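Local coordinates for protein endoglucanase (PDB 2FVG) that is named an endoglucanase but belongs to the M42 peptidase family and probably acts as an aminopeptidase that uses two divalent metal cations per subunit, at residues A[22-25]-A[26-30]; A[162-166]-A[167-171]; A[323-326]-A[327-331]. One frame throughout, in Å; residues are numbered along the deposited sequence.

Contact 1: A[22-25]-A[26-30]; sequences DFIK and SKIEG
Two donors grip the carbonyl oxygen of Phe-23. The hydroxyl of Ser-26 lies in the plane of that carbonyl and sits on a lone pair, with OG 2.7 Å from Phe-23 O, while the amide of Lys-27 reaches the same oxygen, also in plane, at N–O 3.2 Å. Ser-26 can do this because its OG stands between backbone N and carbonyl carbon (chi1 69°), turned back against the preceding turn. Its own amide continues the helical ladder by bonding Asp-22 O at 3.0 Å.

The side of Phe-23 carries Lys-27. CG of the lysine lies over one face of the ring, near the rim, and the chain, bent at chi2 (-56°), runs on until CE is 3.6 Å from Phe-23 CZ. This is contact between methylenes and the ring.

On another side, Ile-24 and Ile-28 lie side by side and point the same way, with CG2 of Ile-24 and CD1 of Ile-28 3.8 Å apart. Ile-28 CG1 also rests on the Ile-24 carbonyl, 3.2 Å from O. Both isoleucines touch Ile-176 of helix 166-180, so an alanine in place of Ile-28 would probably open a gap between the two helices and deprive Ile-24 CG2 of its neighbour.

Lys-25, Asp-22 and Glu-29 make up a charged side. Lys-25 turns its NZ back to Asp-22 OD1, a salt bridge at 3.5 Å. Glu-29 instead meets the lysine's aliphatic part, OE2 lying 3.8 Å from Lys-25 CG; the two charged ends stay well apart. Leu-35 of strand 34-37 touches both side chains. Charged groups on one side and two isoleucines against helix 166-180 on another are the pattern of an amphipathic surface helix, here helix 18-28.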
loop_
_atom_site.group_PDB
_atom_site.type_symbol
_atom_site.label_atom_id
_atom_site.label_comp_id
_atom_site.label_asym_id
_atom_site.label_seq_id
_atom_site.Cartn_x
_atom_site.Cartn_y
_atom_site.Cartn_z
ATOM N N ASP A 22 8.960 -5.808 9.302
ATOM C CA ASP A 22 9.795 -5.534 10.488
ATOM C C ASP A 22 9.710 -4.072 10.931
ATOM O O ASP A 22 9.676 -3.771 12.134
ATOM C CB ASP A 22 11.267 -5.919 10.254
ATOM C CG ASP A 22 11.475 -7.431 10.169
ATOM O OD1 ASP A 22 10.564 -8.197 10.557
ATOM O OD2 ASP A 22 12.558 -7.856 9.718
ATOM N N PHE A 23 9.683 -3.166 9.959
ATOM C CA PHE A 23 9.597 -1.753 10.265
ATOM C C PHE A 23 8.275 -1.437 10.978
ATOM O O PHE A 23 8.267 -0.870 12.065
ATOM C CB PHE A 23 9.775 -0.910 8.991
ATOM C CG PHE A 23 9.726 0.563 9.247
ATOM C CD1 PHE A 23 10.858 1.248 9.679
ATOM C CD2 PHE A 23 8.540 1.265 9.082
ATOM C CE1 PHE A 23 10.810 2.610 9.932
ATOM C CE2 PHE A 23 8.484 2.618 9.333
ATOM C CZ PHE A 23 9.618 3.295 9.754
ATOM N N ILE A 24 7.163 -1.822 10.367
ATOM C CA ILE A 24 5.838 -1.576 10.927
ATOM C C ILE A 24 5.733 -2.135 12.352
ATOM O O ILE A 24 5.287 -1.438 13.290
ATOM C CB ILE A 24 4.733 -2.126 9.979
ATOM C CG1 ILE A 24 4.753 -1.360 8.639
ATOM C CG2 ILE A 24 3.393 -2.013 10.655
ATOM C CD1 ILE A 24 3.783 -1.906 7.548
ATOM N N LYS A 25 6.197 -3.373 12.518
ATOM C CA LYS A 25 6.249 -4.056 13.814
ATOM C C LYS A 25 6.965 -3.188 14.864
ATOM O O LYS A 25 6.429 -2.952 15.946
ATOM C CB LYS A 25 6.984 -5.380 13.636
ATOM C CG LYS A 25 6.851 -6.372 14.764
ATOM C CD LYS A 25 7.624 -7.670 14.454
ATOM C CE LYS A 25 7.212 -8.279 13.101
ATOM N NZ LYS A 25 8.066 -9.441 12.691
ATOM N N SER A 26 8.151 -2.679 14.532
ATOM C CA SER A 26 8.902 -1.836 15.475
ATOM C C SER A 26 8.140 -0.573 15.881
ATOM O O SER A 26 8.313 -0.067 16.995
ATOM C CB SER A 26 10.297 -1.476 14.946
ATOM O OG SER A 26 10.227 -0.595 13.833
ATOM N N LYS A 27 7.282 -0.078 14.994
ATOM C CA LYS A 27 6.501 1.120 15.291
ATOM C C LYS A 27 5.200 0.884 16.059
ATOM O O LYS A 27 4.747 1.766 16.798
ATOM C CB LYS A 27 6.222 1.922 14.011
ATOM C CG LYS A 27 7.486 2.370 13.261
ATOM C CD LYS A 27 8.452 3.191 14.140
ATOM C CE LYS A 27 9.710 3.518 13.363
ATOM N NZ LYS A 27 10.685 4.317 14.152
ATOM N N ILE A 28 4.600 -0.292 15.905
ATOM C CA ILE A 28 3.310 -0.554 16.556
ATOM C C ILE A 28 3.304 -1.530 17.738
ATOM O O ILE A 28 2.288 -1.629 18.433
ATOM C CB ILE A 28 2.204 -0.937 15.534
ATOM C CG1 ILE A 28 2.582 -2.241 14.808
ATOM C CG2 ILE A 28 1.949 0.254 14.588
ATOM C CD1 ILE A 28 1.512 -2.799 13.863
ATOM N N GLU A 29 4.414 -2.234 17.971
ATOM C CA GLU A 29 4.527 -3.192 19.093
ATOM C C GLU A 29 3.938 -2.723 20.413
ATOM O O GLU A 29 3.158 -3.444 21.040
ATOM C CB GLU A 29 5.981 -3.587 19.340
ATOM C CG GLU A 29 6.477 -4.703 18.463
ATOM C CD GLU A 29 7.980 -4.927 18.576
ATOM O OE1 GLU A 29 8.715 -3.983 18.982
ATOM O OE2 GLU A 29 8.422 -6.048 18.220
ATOM N N GLY A 30 4.324 -1.525 20.846
ATOM C CA GLY A 30 3.851 -1.003 22.113
ATOM C C GLY A 30 2.558 -0.233 22.024
ATOM O O GLY A 30 2.185 0.456 22.974
#

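Contact 2: A[162-166]-A[167-171]; sequences VGKAF and DDRAG. With EDO (1,2-ethanediol), chain C.
Ala-165 and Arg-169 meet where the loop after strand 160-163 turns into helix 166-180, with Ala-165 in the N-cap position. The close-packed part is this first turn. Ala-165 O takes the amide of Arg-169 at 2.9 Å, and Phe-166 O takes the amide of Ala-170 at the same N–O separation of 2.9 Å, nearly straight at the hydrogen (167°). Thr-221 OG1 lies within hydrogen-bonding reach of both Phe-166 O and Asp-168 OD1.

The Arg-169 chain, bent at chi2 (-81°), passes over the alanine methyl: its CG is 3.7 Å from Ala-165 CB, and that methyl lies over one guanidinium face, near the rim. Lys-164 NZ comes up obliquely, 4.2 Å from Arg-169 NH1. Glu-64 makes a salt bridge to each. Met-62 O takes Arg-169 NE, and Met-10 O takes both Arg-169 NH1 and Lys-164 NZ, so the buried positive charges have partners.

The looser, more exposed side is at Asp-167 and the Ala-165 amide. Asp-167, predicted to bind both metals, is exposed, with CG anti to the backbone N (chi1 173°), and an ethanediol, probably from the crystallisation liquor, accepts the Ala-165 amide on O2 at 2.8 Å. The peptide from Asp-167 to Asp-168 is cis, as in related two-metal aminopeptidases. Asp-168 itself is buried, with OD2 bonded to the backbone N of His-61, a predicted metal ligand, and OD1 accepting, weakly, Gly-171 N at 3.3 Å.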
loop_
_atom_site.group_PDB
_atom_site.type_symbol
_atom_site.label_atom_id
_atom_site.label_comp_id
_atom_site.label_asym_id
_atom_site.label_seq_id
_atom_site.Cartn_x
_atom_site.Cartn_y
_atom_site.Cartn_z
ATOM N N VAL A 162 5.723 13.532 -2.783
ATOM C CA VAL A 162 6.054 12.754 -3.991
ATOM C C VAL A 162 6.993 11.629 -3.571
ATOM O O VAL A 162 7.923 11.843 -2.768
ATOM C CB VAL A 162 6.782 13.621 -5.059
ATOM C CG1 VAL A 162 7.034 12.809 -6.374
ATOM C CG2 VAL A 162 5.988 14.881 -5.362
ATOM N N GLY A 163 6.730 10.432 -4.079
ATOM C CA GLY A 163 7.554 9.269 -3.776
ATOM C C GLY A 163 6.945 8.053 -4.420
ATOM O O GLY A 163 5.954 8.153 -5.122
ATOM N N LYS A 164 7.534 6.893 -4.171
ATOM C CA LYS A 164 7.048 5.676 -4.768
ATOM C C LYS A 164 6.240 4.885 -3.756
ATOM O O LYS A 164 6.217 5.203 -2.552
ATOM C CB LYS A 164 8.221 4.823 -5.269
ATOM C CG LYS A 164 9.022 4.212 -4.128
ATOM C CD LYS A 164 9.959 3.193 -4.631
ATOM C CE LYS A 164 10.759 2.553 -3.516
ATOM N NZ LYS A 164 9.984 1.648 -2.641
ATOM N N ALA A 165 5.600 3.837 -4.274
ATOM C CA ALA A 165 4.817 2.862 -3.516
ATOM C C ALA A 165 3.782 3.493 -2.590
ATOM O O ALA A 165 3.432 2.886 -1.584
ATOM C CB ALA A 165 5.732 1.957 -2.712
ATOM N N PHE A 166 3.273 4.672 -2.923
ATOM C CA PHE A 166 2.208 5.276 -2.075
ATOM C C PHE A 166 1.005 4.307 -2.053
ATOM O O PHE A 166 0.225 4.256 -1.092
ATOM C CB PHE A 166 1.817 6.668 -2.550
ATOM C CG PHE A 166 2.776 7.775 -2.122
ATOM C CD1 PHE A 166 3.579 7.646 -0.998
ATOM C CD2 PHE A 166 2.772 8.997 -2.799
ATOM C CE1 PHE A 166 4.420 8.698 -0.588
ATOM C CE2 PHE A 166 3.605 10.063 -2.395
ATOM C CZ PHE A 166 4.419 9.914 -1.286
ATOM N N ASP A 167 0.872 3.554 -3.139
ATOM C CA ASP A 167 -0.076 2.434 -3.241
ATOM C C ASP A 167 0.740 1.161 -2.887
ATOM O O ASP A 167 1.485 0.650 -3.745
ATOM C CB ASP A 167 -0.590 2.332 -4.675
ATOM C CG ASP A 167 -1.440 1.086 -4.917
ATOM O OD1 ASP A 167 -1.988 0.502 -3.950
ATOM O OD2 ASP A 167 -1.563 0.697 -6.095
ATOM N N ASP A 168 0.629 0.643 -1.655
ATOM C CA ASP A 168 -0.256 1.148 -0.590
ATOM C C ASP A 168 0.499 1.519 0.710
ATOM O O ASP A 168 -0.025 1.394 1.839
ATOM C CB ASP A 168 -1.350 0.099 -0.312
ATOM C CG ASP A 168 -2.539 0.655 0.469
ATOM O OD1 ASP A 168 -2.749 1.895 0.460
ATOM O OD2 ASP A 168 -3.264 -0.158 1.108
ATOM N N ARG A 169 1.716 2.036 0.573
ATOM C CA ARG A 169 2.449 2.451 1.768
ATOM C C ARG A 169 1.750 3.629 2.464
ATOM O O ARG A 169 1.936 3.807 3.667
ATOM C CB ARG A 169 3.931 2.725 1.474
ATOM C CG ARG A 169 4.675 1.504 0.823
ATOM C CD ARG A 169 5.146 0.382 1.815
ATOM N NE ARG A 169 5.542 -0.835 1.093
ATOM C CZ ARG A 169 6.701 -1.003 0.467
ATOM N NH1 ARG A 169 7.617 -0.041 0.455
ATOM N NH2 ARG A 169 6.952 -2.142 -0.147
ATOM N N ALA A 170 0.933 4.420 1.749
ATOM C CA ALA A 170 0.201 5.513 2.445
ATOM C C ALA A 170 -0.892 4.904 3.323
ATOM O O ALA A 170 -1.172 5.401 4.407
ATOM C CB ALA A 170 -0.416 6.518 1.450
ATOM N N GLY A 171 -1.526 3.834 2.833
ATOM C CA GLY A 171 -2.544 3.112 3.593
ATOM C C GLY A 171 -1.964 2.519 4.870
ATOM O O GLY A 171 -2.575 2.625 5.945
HETATM C C1 EDO C . 6.195 1.545 -6.506
HETATM O O1 EDO C . 7.070 0.586 -7.091
HETATM C C2 EDO C . 5.684 2.463 -7.609
HETATM O O2 EDO C . 5.132 3.649 -7.033
#

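Contact 3: A[323-326]-A[327-331]; sequences KKLI and KVLVE
Lys-323 to Ile-326 and Lys-327 to Val-330 are joined first by four consecutive backbone bonds, each from an amide to the carbonyl four residues back. Val-328 N to Lys-324 O, 3.1 Å long, is close to straight at the hydrogen (165°), and Val-330 N to Ile-326 O, at 3.0 Å, is the most bent of the four (153°).

Apolar contacts come next, and they are modest. Leu-325 and Leu-329 cross obliquely, CG of the first being 4.1 Å from CD1 of the second. Between Ile-326 and Val-330 the CG2 methyls are 4.3 Å apart.

Branches also settle on carbonyl oxygens of the turn before. In Val-330, with CG1 anti to the backbone N (chi1 168°), CG2 falls beside that N and comes to 3.2 Å from Ile-326 O. Val-328 has the same form, its CG2 lying 3.2 Å from Lys-324 O. Leu-329 CG likewise rests 3.3 Å from Leu-325 O. Each such oxygen takes an amide and also has carbon against it.

Lys-327, Lys-323 and Glu-331 have polar partners beyond the two segments. Lys-327 runs out fully extended and gives NZ to Ser-181 OG and Gly-182 O, whereas Lys-323 NZ forms a salt bridge with Glu-320. Glu-331 OE2 accepts the amide of Ser-184.

Helix 316-332 is packed on several sides: Leu-325, Val-328 and Leu-329 touch Thr-265 of helix 256-268, Lys-323 and Ile-326 lie against Val-178 of helix 166-180, and Ile-326 and Leu-329 rest on Ile-217 of strand 215-224 in the large mixed sheet.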
loop_
_atom_site.group_PDB
_atom_site.type_symbol
_atom_site.label_atom_id
_atom_site.label_comp_id
_atom_site.label_asym_id
_atom_site.label_seq_id
_atom_site.Cartn_x
_atom_site.Cartn_y
_atom_site.Cartn_z
ATOM N N LYS A 323 -7.102 9.369 7.669
ATOM C CA LYS A 323 -6.769 8.953 9.023
ATOM C C LYS A 323 -7.895 9.344 9.992
ATOM O O LYS A 323 -8.274 8.548 10.853
ATOM C CB LYS A 323 -5.447 9.592 9.452
ATOM C CG LYS A 323 -5.059 9.322 10.903
ATOM C CD LYS A 323 -4.036 10.309 11.448
ATOM C CE LYS A 323 -4.682 11.623 11.909
ATOM N NZ LYS A 323 -3.690 12.574 12.520
ATOM N N LYS A 324 -8.424 10.565 9.878
ATOM C CA LYS A 324 -9.526 10.995 10.752
ATOM C C LYS A 324 -10.732 10.081 10.589
ATOM O O LYS A 324 -11.297 9.625 11.559
ATOM C CB LYS A 324 -9.968 12.429 10.462
ATOM C CG LYS A 324 -9.137 13.553 11.071
ATOM C CD LYS A 324 -9.835 14.889 10.781
ATOM C CE LYS A 324 -9.076 16.103 11.300
ATOM N NZ LYS A 324 -7.803 16.337 10.571
ATOM N N LEU A 325 -11.123 9.827 9.348
ATOM C CA LEU A 325 -12.268 8.972 9.031
ATOM C C LEU A 325 -12.133 7.540 9.563
ATOM O O LEU A 325 -13.075 7.004 10.119
ATOM C CB LEU A 325 -12.531 8.957 7.516
ATOM C CG LEU A 325 -13.782 8.253 6.995
ATOM C CD1 LEU A 325 -15.058 8.764 7.695
ATOM C CD2 LEU A 325 -13.886 8.413 5.489
ATOM N N ILE A 326 -10.974 6.925 9.379
ATOM C CA ILE A 326 -10.732 5.582 9.879
ATOM C C ILE A 326 -10.827 5.588 11.418
ATOM O O ILE A 326 -11.417 4.693 12.007
ATOM C CB ILE A 326 -9.312 5.061 9.475
ATOM C CG1 ILE A 326 -9.145 4.910 7.948
ATOM C CG2 ILE A 326 -9.006 3.734 10.148
ATOM C CD1 ILE A 326 -10.220 4.063 7.285
ATOM N N LYS A 327 -10.275 6.607 12.067
ATOM C CA LYS A 327 -10.288 6.632 13.519
ATOM C C LYS A 327 -11.719 6.707 14.081
ATOM O O LYS A 327 -12.049 5.991 15.027
ATOM C CB LYS A 327 -9.415 7.757 14.058
ATOM C CG LYS A 327 -9.206 7.656 15.534
ATOM C CD LYS A 327 -8.411 8.809 16.075
ATOM C CE LYS A 327 -8.213 8.603 17.559
ATOM N NZ LYS A 327 -7.302 9.611 18.161
ATOM N N VAL A 328 -12.555 7.556 13.485
ATOM C CA VAL A 328 -13.957 7.700 13.891
ATOM C C VAL A 328 -14.750 6.425 13.599
ATOM O O VAL A 328 -15.528 5.989 14.432
ATOM C CB VAL A 328 -14.653 8.909 13.233
ATOM C CG1 VAL A 328 -16.053 9.113 13.858
ATOM C CG2 VAL A 328 -13.827 10.164 13.441
ATOM N N LEU A 329 -14.526 5.791 12.447
ATOM C CA LEU A 329 -15.228 4.532 12.148
ATOM C C LEU A 329 -14.916 3.450 13.185
ATOM O O LEU A 329 -15.799 2.668 13.560
ATOM C CB LEU A 329 -14.925 4.040 10.740
ATOM C CG LEU A 329 -15.531 4.917 9.648
ATOM C CD1 LEU A 329 -14.937 4.587 8.302
ATOM C CD2 LEU A 329 -17.038 4.744 9.643
ATOM N N VAL A 330 -13.659 3.433 13.640
ATOM C CA VAL A 330 -13.178 2.491 14.637
ATOM C C VAL A 330 -13.718 2.773 16.058
ATOM O O VAL A 330 -14.136 1.864 16.765
ATOM C CB VAL A 330 -11.647 2.437 14.616
ATOM C CG1 VAL A 330 -11.084 1.697 15.844
ATOM C CG2 VAL A 330 -11.192 1.761 13.333
ATOM N N GLU A 331 -13.725 4.036 16.454
ATOM C CA GLU A 331 -14.160 4.392 17.780
ATOM C C GLU A 331 -15.656 4.307 17.976
ATOM O O GLU A 331 -16.095 3.938 19.046
ATOM C CB GLU A 331 -13.599 5.756 18.196
ATOM C CG GLU A 331 -12.080 5.730 18.299
ATOM C CD GLU A 331 -11.526 6.899 19.063
ATOM O OE1 GLU A 331 -12.062 8.011 18.885
ATOM O OE2 GLU A 331 -10.552 6.715 19.832
#

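Along the chain the three contacts come in series, contact 1 on helix 18-28, contact 2 where strand 160-163 leads into helix 166-180, and contact 3 on helix 316-332. Their centres lie about 18 Å (1 to 2) and 20 Å (1 to 3 and 2 to 3) apart, and none touches another. Helix 166-180 ties them together: contact 2 holds its start, while its later residues meet contact 1 through Ile-176 and contact 3 through Val-178. Contact 2, nearest the centre of the chain, contains a predicted metal ligand; the other two lie farther out, on helices that pack against helix 166-180.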